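Local coordinates for protein cytosolic phospholipase A2 delta (Homo sapiens, PDB 5IZ5) that hydrolyses the sn-2 ester bond of glycerophospholipids in a calcium-dependent manner, preferring linoleic acid at that position, at residues V326-G334 / I656-F664; I364-A372 / I524-F535. The protein carries 3 engineered substitutions. One frame throughout, in Å; residues are numbered along the deposited sequence.

Contact 1: V326-G334 / I656-F664; sequences VVGIMATGG and INTSSPSMF
Ser659 and Asn657 each make a hydrogen bond to the backbone at the end of strand 327-331 and just beyond it, at Ala331 and Gly333, and these two bonds carry the polar side of the contact. Ser659 OG donates to Ala331 O at 2.8 Å, tilted 32° from the carbonyl plane, and the same hydroxyl is hydrogen-bonded to Ser362 OG on strand 360-363. A serine suits this place because one short hydroxyl can serve both Ala331 O and Ser362 OG. Beyond the strand, where the backbone turns into the glycine loop, Asn657 OD1 accepts from Gly333 N at 2.8 Å with an N-H...O angle of 151°. Asn657 itself sits at the centre of an inverse gamma turn, and its amide side chain runs at about a right angle to Thr332, whose CG2 lies 3.2 Å from Asn657 O. Thr332 OG1 takes its partners elsewhere: it donates to Gly333 O in the carbonyl plane, on a lone pair, and accepts from Tyr678 N. Within the loop Thr658 OG1 and Ser660 OG are hydrogen-bonded at 2.9 Å, with either able to donate.

The rest of the contact is thioether packing. Met330 CG lies anti to the backbone N (chi1 169°) and the chain runs on extended to SD, which reaches Ser660 CB at 3.5 Å; the bend at chi3 turns only the CE methyl. Met663 CE comes over the strand to 3.8 Å from Gly328 CA; any side chain on Gly328 would run into this methyl, so glycine fits here. Strand 327-331 belongs to the parallel core of the patatin-like catalytic domain, and the buried 656-664 loop closes over one side of it. Backbone polar groups at the strand end are thus answered by short serine and asparagine side chains, consistent with a defined exit of the glycine loop from the sheet.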
loop_
_atom_site.group_PDB
_atom_site.type_symbol
_atom_site.label_atom_id
_atom_site.label_comp_id
_atom_site.label_asym_id
_atom_site.label_seq_id
_atom_site.Cartn_x
_atom_site.Cartn_y
_atom_site.Cartn_z
ATOM N N VAL B 326 -3.451 14.270 -22.488
ATOM C CA VAL B 326 -3.481 14.013 -21.052
ATOM C C VAL B 326 -2.160 14.501 -20.461
ATOM O O VAL B 326 -1.088 13.984 -20.783
ATOM C CB VAL B 326 -3.708 12.517 -20.758
ATOM C CG1 VAL B 326 -3.734 12.249 -19.259
ATOM C CG2 VAL B 326 -5.011 12.043 -21.396
ATOM N N VAL B 327 -2.252 15.514 -19.610
ATOM C CA VAL B 327 -1.083 16.144 -19.004
ATOM C C VAL B 327 -1.043 15.823 -17.513
ATOM O O VAL B 327 -2.059 15.911 -16.830
ATOM C CB VAL B 327 -1.124 17.676 -19.183
ATOM C CG1 VAL B 327 0.060 18.337 -18.493
ATOM C CG2 VAL B 327 -1.143 18.041 -20.664
ATOM N N GLY B 328 0.138 15.466 -17.017
ATOM C CA GLY B 328 0.328 15.158 -15.604
ATOM C C GLY B 328 1.430 15.992 -14.979
ATOM O O GLY B 328 2.405 16.341 -15.640
ATOM N N ILE B 329 1.237 16.355 -13.716
ATOM C CA ILE B 329 2.295 16.890 -12.874
ATOM C C ILE B 329 2.749 15.773 -11.964
ATOM O O ILE B 329 1.918 15.097 -11.361
ATOM C CB ILE B 329 1.792 17.997 -11.927
ATOM C CG1 ILE B 329 1.406 19.255 -12.694
ATOM C CG2 ILE B 329 2.875 18.350 -10.916
ATOM C CD1 ILE B 329 0.568 20.227 -11.890
ATOM N N MET B 330 4.063 15.632 -11.818
ATOM C CA MET B 330 4.655 14.560 -11.034
ATOM C C MET B 330 5.712 15.163 -10.115
ATOM O O MET B 330 6.682 15.759 -10.585
ATOM C CB MET B 330 5.268 13.585 -12.032
ATOM C CG MET B 330 6.186 12.491 -11.549
ATOM S SD MET B 330 6.556 11.446 -12.975
ATOM C CE MET B 330 8.234 11.911 -13.449
ATOM N N ALA B 331 5.489 15.051 -8.808
ATOM C CA ALA B 331 6.352 15.671 -7.809
ATOM C C ALA B 331 7.086 14.594 -7.030
ATOM O O ALA B 331 6.539 13.510 -6.794
ATOM C CB ALA B 331 5.528 16.540 -6.872
ATOM N N THR B 332 8.326 14.897 -6.639
ATOM C CA THR B 332 9.137 13.986 -5.837
ATOM C C THR B 332 8.997 14.363 -4.367
ATOM O O THR B 332 8.240 15.270 -4.003
ATOM C CB THR B 332 10.637 14.066 -6.218
ATOM O OG1 THR B 332 11.181 15.329 -5.802
ATOM C CG2 THR B 332 10.843 13.886 -7.710
ATOM N N GLY B 333 9.772 13.690 -3.523
ATOM C CA GLY B 333 9.808 14.010 -2.109
ATOM C C GLY B 333 10.808 15.087 -1.747
ATOM O O GLY B 333 11.503 15.631 -2.609
ATOM N N GLY B 334 10.873 15.373 -0.449
ATOM C CA GLY B 334 11.807 16.334 0.132
ATOM C C GLY B 334 11.186 17.217 1.194
ATOM O O GLY B 334 11.393 18.432 1.187
ATOM N N ILE B 656 12.735 4.773 -3.898
ATOM C CA ILE B 656 12.936 5.607 -5.099
ATOM C C ILE B 656 12.123 6.890 -5.061
ATOM O O ILE B 656 10.899 6.850 -4.898
ATOM C CB ILE B 656 12.526 4.885 -6.399
ATOM C CG1 ILE B 656 13.270 3.554 -6.546
ATOM C CG2 ILE B 656 12.814 5.790 -7.591
ATOM C CD1 ILE B 656 12.869 2.738 -7.761
ATOM N N ASN B 657 12.798 8.011 -5.317
ATOM C CA ASN B 657 12.226 9.334 -5.097
ATOM C C ASN B 657 11.397 9.839 -6.279
ATOM O O ASN B 657 11.659 10.924 -6.812
ATOM C CB ASN B 657 13.349 10.322 -4.765
ATOM C CG ASN B 657 12.836 11.654 -4.251
ATOM O OD1 ASN B 657 11.754 11.745 -3.669
ATOM N ND2 ASN B 657 13.623 12.703 -4.456
ATOM N N THR B 658 10.369 9.069 -6.642
ATOM C CA THR B 658 9.493 9.403 -7.761
ATOM C C THR B 658 8.029 9.048 -7.477
ATOM O O THR B 658 7.732 8.082 -6.763
ATOM C CB THR B 658 9.921 8.665 -9.043
ATOM O OG1 THR B 658 9.138 9.130 -10.147
ATOM C CG2 THR B 658 9.751 7.135 -8.908
ATOM N N SER B 659 7.122 9.841 -8.041
ATOM C CA SER B 659 5.691 9.545 -7.991
ATOM C C SER B 659 5.192 9.009 -9.336
ATOM O O SER B 659 3.991 8.946 -9.574
ATOM C CB SER B 659 4.901 10.787 -7.554
ATOM O OG SER B 659 5.013 11.837 -8.485
ATOM N N SER B 660 6.122 8.569 -10.183
ATOM C CA SER B 660 5.829 8.189 -11.566
ATOM C C SER B 660 4.957 6.947 -11.794
ATOM O O SER B 660 4.233 6.888 -12.788
ATOM C CB SER B 660 7.140 8.022 -12.345
ATOM O OG SER B 660 7.941 6.995 -11.792
ATOM N N PRO B 661 5.010 5.952 -10.893
ATOM C CA PRO B 661 4.190 4.752 -11.134
ATOM C C PRO B 661 2.698 5.022 -11.401
ATOM O O PRO B 661 2.073 4.322 -12.202
ATOM C CB PRO B 661 4.369 3.944 -9.848
ATOM C CG PRO B 661 5.699 4.370 -9.343
ATOM C CD PRO B 661 5.809 5.831 -9.660
ATOM N N SER B 662 2.144 6.030 -10.743
ATOM C CA SER B 662 0.749 6.421 -10.964
ATOM C C SER B 662 0.513 6.974 -12.377
ATOM O O SER B 662 -0.605 6.877 -12.898
ATOM C CB SER B 662 0.316 7.448 -9.908
ATOM O OG SER B 662 -0.081 6.789 -8.707
ATOM N N MET B 663 1.554 7.551 -12.984
ATOM C CA MET B 663 1.483 8.020 -14.370
ATOM C C MET B 663 1.453 6.874 -15.390
ATOM O O MET B 663 1.184 7.123 -16.558
ATOM C CB MET B 663 2.638 8.986 -14.687
ATOM C CG MET B 663 2.635 10.278 -13.870
ATOM S SD MET B 663 1.085 11.187 -14.032
ATOM C CE MET B 663 1.344 12.601 -12.966
ATOM N N PHE B 664 1.698 5.633 -14.956
ATOM C CA PHE B 664 1.696 4.474 -15.865
ATOM C C PHE B 664 0.684 3.379 -15.548
ATOM O O PHE B 664 0.769 2.280 -16.093
ATOM C CB PHE B 664 3.101 3.875 -15.939
ATOM C CG PHE B 664 4.101 4.818 -16.506
ATOM C CD1 PHE B 664 4.211 4.966 -17.874
ATOM C CD2 PHE B 664 4.895 5.597 -15.678
ATOM C CE1 PHE B 664 5.117 5.855 -18.410
ATOM C CE2 PHE B 664 5.803 6.490 -16.207
ATOM C CZ PHE B 664 5.912 6.619 -17.579
#

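Contact 2: I364-A372 / I524-F535; sequences ISGSTWTMA and ICFLEAIWSNIF
The indole of Trp369 has Gly366 CA over the centre of one face, 3.8 Å above the ring, and Ser532 OG at its edge, in the ring plane, 3.1 Å from NE1. Phe535 meets its far rim obliquely, with ring planes at 47° and Phe535 CZ 3.9 Å from Trp369 CH2; Trp432 stacks on the Phe535 ring. The second indole, Trp531, carries Leu527 O 3.1 Å above one face, near the rim, while Thr368 CB slants in to 3.5 Å from Trp531 CE3. Tyr466 stacks with Trp531, and Phe487 meets it edge-to-face.

Ser532 OG is the polar pivot: it accepts from the indole N-H groups of Trp369 and Trp432 and donates to Glu528 O, a carbonyl that Ser532 N reaches from the opposite face. In Trp369 chi1 (-53°) sets the indole beside the backbone N, and chi2 turns its NE1 edge to Ser532 OG. An alanine at Trp369 is likely to deprive Ser532 OG of one of its two indole donors and to open a gap between Gly366 and Phe535.

The type II' turn from Ile364 to Ser367 is the nucleophile elbow of the patatin-like fold; it holds the catalytic Ser365 at positive phi between strand 360-363 and helix 367-375. Ser365 OG is hydrogen-bonded to Asp651, the probable proton acceptor, and Ser365 N makes a weak 3.3 Å bond to Trp531 O. Ser365 O accepts from both the backbone N and the hydroxyl of Thr368, clamping the turn to the helix start.

Farther along, over the short segments 367-372 and 524-531, the helix axes run nearly antiparallel (158°). Small Ala372 suits this interface, its CB resting 3.4 Å from Glu528 OE2 and also touching Ile524.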
loop_
_atom_site.group_PDB
_atom_site.type_symbol
_atom_site.label_atom_id
_atom_site.label_comp_id
_atom_site.label_asym_id
_atom_site.label_seq_id
_atom_site.Cartn_x
_atom_site.Cartn_y
_atom_site.Cartn_z
ATOM N N ILE B 364 4.608 12.268 -3.743
ATOM C CA ILE B 364 5.054 11.422 -2.635
ATOM C C ILE B 364 5.636 12.296 -1.535
ATOM O O ILE B 364 5.997 13.458 -1.779
ATOM C CB ILE B 364 6.145 10.424 -3.070
ATOM C CG1 ILE B 364 7.277 11.151 -3.817
ATOM C CG2 ILE B 364 5.546 9.336 -3.949
ATOM C CD1 ILE B 364 8.543 10.337 -3.953
ATOM N N SER B 365 5.709 11.735 -0.330
ATOM C CA SER B 365 6.383 12.365 0.808
ATOM C C SER B 365 5.925 13.826 1.041
ATOM O O SER B 365 4.719 14.062 1.054
ATOM C CB SER B 365 7.896 12.233 0.668
ATOM O OG SER B 365 8.475 12.096 1.971
ATOM N N GLY B 366 6.844 14.788 1.224
ATOM C CA GLY B 366 6.488 16.195 1.492
ATOM C C GLY B 366 5.582 16.875 0.477
ATOM O O GLY B 366 4.858 17.816 0.823
ATOM N N SER B 367 5.625 16.420 -0.772
ATOM C CA SER B 367 4.725 16.942 -1.807
ATOM C C SER B 367 3.253 16.687 -1.488
ATOM O O SER B 367 2.397 17.500 -1.860
ATOM C CB SER B 367 5.046 16.330 -3.169
ATOM O OG SER B 367 6.237 16.887 -3.682
ATOM N N THR B 368 2.967 15.580 -0.790
ATOM C CA THR B 368 1.589 15.236 -0.416
ATOM C C THR B 368 0.999 16.227 0.577
ATOM O O THR B 368 -0.225 16.335 0.680
ATOM C CB THR B 368 1.451 13.813 0.194
ATOM O OG1 THR B 368 2.142 13.740 1.448
ATOM C CG2 THR B 368 1.982 12.745 -0.756
ATOM N N TRP B 369 1.851 16.943 1.311
ATOM C CA TRP B 369 1.372 17.945 2.262
ATOM C C TRP B 369 0.735 19.116 1.524
ATOM O O TRP B 369 -0.303 19.630 1.943
ATOM C CB TRP B 369 2.497 18.472 3.162
ATOM C CG TRP B 369 3.285 17.406 3.876
ATOM C CD1 TRP B 369 2.948 16.091 4.029
ATOM C CD2 TRP B 369 4.531 17.584 4.554
ATOM N NE1 TRP B 369 3.924 15.429 4.733
ATOM C CE2 TRP B 369 4.903 16.326 5.076
ATOM C CE3 TRP B 369 5.380 18.688 4.759
ATOM C CZ2 TRP B 369 6.082 16.137 5.799
ATOM C CZ3 TRP B 369 6.555 18.502 5.474
ATOM C CH2 TRP B 369 6.897 17.232 5.986
ATOM N N THR B 370 1.379 19.546 0.440
ATOM C CA THR B 370 0.842 20.603 -0.410
ATOM C C THR B 370 -0.486 20.145 -1.001
ATOM O O THR B 370 -1.490 20.864 -0.934
ATOM C CB THR B 370 1.809 20.932 -1.562
ATOM O OG1 THR B 370 3.101 21.231 -1.029
ATOM C CG2 THR B 370 1.319 22.129 -2.378
ATOM N N MET B 371 -0.475 18.935 -1.553
ATOM C CA MET B 371 -1.647 18.360 -2.189
ATOM C C MET B 371 -2.811 18.260 -1.210
ATOM O O MET B 371 -3.923 18.689 -1.512
ATOM C CB MET B 371 -1.321 16.975 -2.761
ATOM C CG MET B 371 -0.328 17.019 -3.909
ATOM S SD MET B 371 0.355 15.407 -4.320
ATOM C CE MET B 371 -1.108 14.577 -4.943
ATOM N N ALA B 372 -2.545 17.715 -0.030
ATOM C CA ALA B 372 -3.591 17.511 0.966
ATOM C C ALA B 372 -4.212 18.830 1.412
ATOM O O ALA B 372 -5.433 18.955 1.496
ATOM C CB ALA B 372 -3.040 16.762 2.164
ATOM N N ILE B 524 -6.946 13.159 7.557
ATOM C CA ILE B 524 -5.936 13.094 6.495
ATOM C C ILE B 524 -4.485 13.123 6.995
ATOM O O ILE B 524 -3.606 12.563 6.339
ATOM C CB ILE B 524 -6.141 14.163 5.382
ATOM C CG1 ILE B 524 -5.230 13.836 4.188
ATOM C CG2 ILE B 524 -5.876 15.567 5.901
ATOM C CD1 ILE B 524 -5.939 13.733 2.866
ATOM N N CYS B 525 -4.241 13.728 8.155
ATOM C CA CYS B 525 -2.897 13.724 8.739
ATOM C C CYS B 525 -2.341 12.309 8.929
ATOM O O CYS B 525 -1.129 12.123 8.887
ATOM C CB CYS B 525 -2.852 14.487 10.068
ATOM S SG CYS B 525 -3.880 13.820 11.399
ATOM N N PHE B 526 -3.216 11.321 9.117
ATOM C CA PHE B 526 -2.783 9.931 9.268
ATOM C C PHE B 526 -2.305 9.343 7.956
ATOM O O PHE B 526 -1.410 8.506 7.952
ATOM C CB PHE B 526 -3.875 9.061 9.911
ATOM C CG PHE B 526 -4.119 9.403 11.344
ATOM C CD1 PHE B 526 -3.338 8.847 12.352
ATOM C CD2 PHE B 526 -5.091 10.331 11.688
ATOM C CE1 PHE B 526 -3.540 9.198 13.678
ATOM C CE2 PHE B 526 -5.303 10.681 13.008
ATOM C CZ PHE B 526 -4.524 10.118 14.002
ATOM N N LEU B 527 -2.894 9.768 6.845
ATOM C CA LEU B 527 -2.393 9.365 5.545
ATOM C C LEU B 527 -1.124 10.144 5.195
ATOM O O LEU B 527 -0.176 9.570 4.673
ATOM C CB LEU B 527 -3.453 9.550 4.461
ATOM C CG LEU B 527 -4.714 8.696 4.602
ATOM C CD1 LEU B 527 -5.566 8.848 3.356
ATOM C CD2 LEU B 527 -4.398 7.224 4.833
ATOM N N GLU B 528 -1.109 11.438 5.485
ATOM C CA GLU B 528 0.096 12.239 5.292
ATOM C C GLU B 528 1.287 11.639 6.035
ATOM O O GLU B 528 2.408 11.647 5.524
ATOM C CB GLU B 528 -0.135 13.680 5.741
ATOM C CG GLU B 528 -1.007 14.458 4.776
ATOM C CD GLU B 528 -1.408 15.809 5.322
ATOM O OE1 GLU B 528 -2.200 15.859 6.286
ATOM O OE2 GLU B 528 -0.924 16.827 4.790
ATOM N N ALA B 529 1.033 11.099 7.226
ATOM C CA ALA B 529 2.080 10.466 8.025
ATOM C C ALA B 529 2.672 9.235 7.340
ATOM O O ALA B 529 3.881 9.055 7.390
ATOM C CB ALA B 529 1.553 10.095 9.396
ATOM N N ILE B 530 1.818 8.401 6.728
ATOM C CA ILE B 530 2.229 7.222 5.944
ATOM C C ILE B 530 3.038 7.665 4.742
ATOM O O ILE B 530 4.111 7.131 4.470
ATOM C CB ILE B 530 1.021 6.444 5.345
ATOM C CG1 ILE B 530 -0.015 6.044 6.401
ATOM C CG2 ILE B 530 1.471 5.242 4.506
ATOM C CD1 ILE B 530 0.488 5.180 7.518
ATOM N N TRP B 531 2.494 8.624 4.001
ATOM C CA TRP B 531 3.125 9.107 2.773
ATOM C C TRP B 531 4.508 9.703 3.027
ATOM O O TRP B 531 5.392 9.600 2.180
ATOM C CB TRP B 531 2.228 10.142 2.082
ATOM C CG TRP B 531 0.897 9.580 1.654
ATOM C CD1 TRP B 531 0.633 8.300 1.254
ATOM C CD2 TRP B 531 -0.336 10.290 1.557
ATOM N NE1 TRP B 531 -0.686 8.165 0.924
ATOM C CE2 TRP B 531 -1.308 9.374 1.100
ATOM C CE3 TRP B 531 -0.721 11.613 1.823
ATOM C CZ2 TRP B 531 -2.636 9.737 0.895
ATOM C CZ3 TRP B 531 -2.044 11.969 1.628
ATOM C CH2 TRP B 531 -2.983 11.036 1.164
ATOM N N SER B 532 4.674 10.337 4.181
ATOM C CA SER B 532 5.925 10.976 4.550
ATOM C C SER B 532 6.590 10.307 5.759
ATOM O O SER B 532 7.290 10.986 6.524
ATOM C CB SER B 532 5.686 12.468 4.822
ATOM O OG SER B 532 4.837 12.679 5.939
ATOM N N ASN B 533 6.376 8.995 5.942
ATOM C CA ASN B 533 6.935 8.304 7.127
ATOM C C ASN B 533 8.452 8.053 7.130
ATOM O O ASN B 533 8.979 7.427 8.048
ATOM C CB ASN B 533 6.143 7.037 7.533
ATOM C CG ASN B 533 6.309 5.859 6.586
ATOM O OD1 ASN B 533 7.169 5.836 5.709
ATOM N ND2 ASN B 533 5.459 4.846 6.777
ATOM N N ILE B 534 9.160 8.577 6.131
ATOM C CA ILE B 534 10.615 8.713 6.245
ATOM C C ILE B 534 10.933 9.466 7.547
ATOM O O ILE B 534 11.940 9.206 8.200
ATOM C CB ILE B 534 11.248 9.431 5.023
ATOM C CG1 ILE B 534 12.774 9.301 5.043
ATOM C CG2 ILE B 534 10.855 10.905 4.978
ATOM C CD1 ILE B 534 13.268 7.934 4.621
ATOM N N PHE B 535 10.039 10.368 7.941
ATOM C CA PHE B 535 10.226 11.125 9.175
ATOM C C PHE B 535 10.096 10.285 10.447
ATOM O O PHE B 535 10.646 10.667 11.478
ATOM C CB PHE B 535 9.283 12.323 9.250
ATOM C CG PHE B 535 9.673 13.460 8.351
ATOM C CD1 PHE B 535 10.371 14.571 8.826
ATOM C CD2 PHE B 535 9.333 13.418 7.020
ATOM C CE1 PHE B 535 10.718 15.605 7.969
ATOM C CE2 PHE B 535 9.679 14.439 6.158
ATOM C CZ PHE B 535 10.374 15.537 6.631
#

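The centres of contact 1 and contact 2 lie 14 Å apart, and segments 364-372 and 524-535 fall, in sequence, within the loop that contact 1 closes. The two contacts meet directly where Thr332 O lies 2.6 Å from Ser367 OG, a probable hydrogen bond, and where Asn657 OD1 packs 3.5 Å from Ile364 CD1. Together they frame the active site: Gly333 of contact 1 lies about 4 Å from the side chain of the nucleophile Ser365 and about 6 Å from that of Asp651, nearest atoms, and the side chain of Phe535 in contact 2 is about 4 Å from Gly335. Gly334 and Gly335 bind substrate, consistent with an oxyanion hole facing the serine, as in related phospholipases.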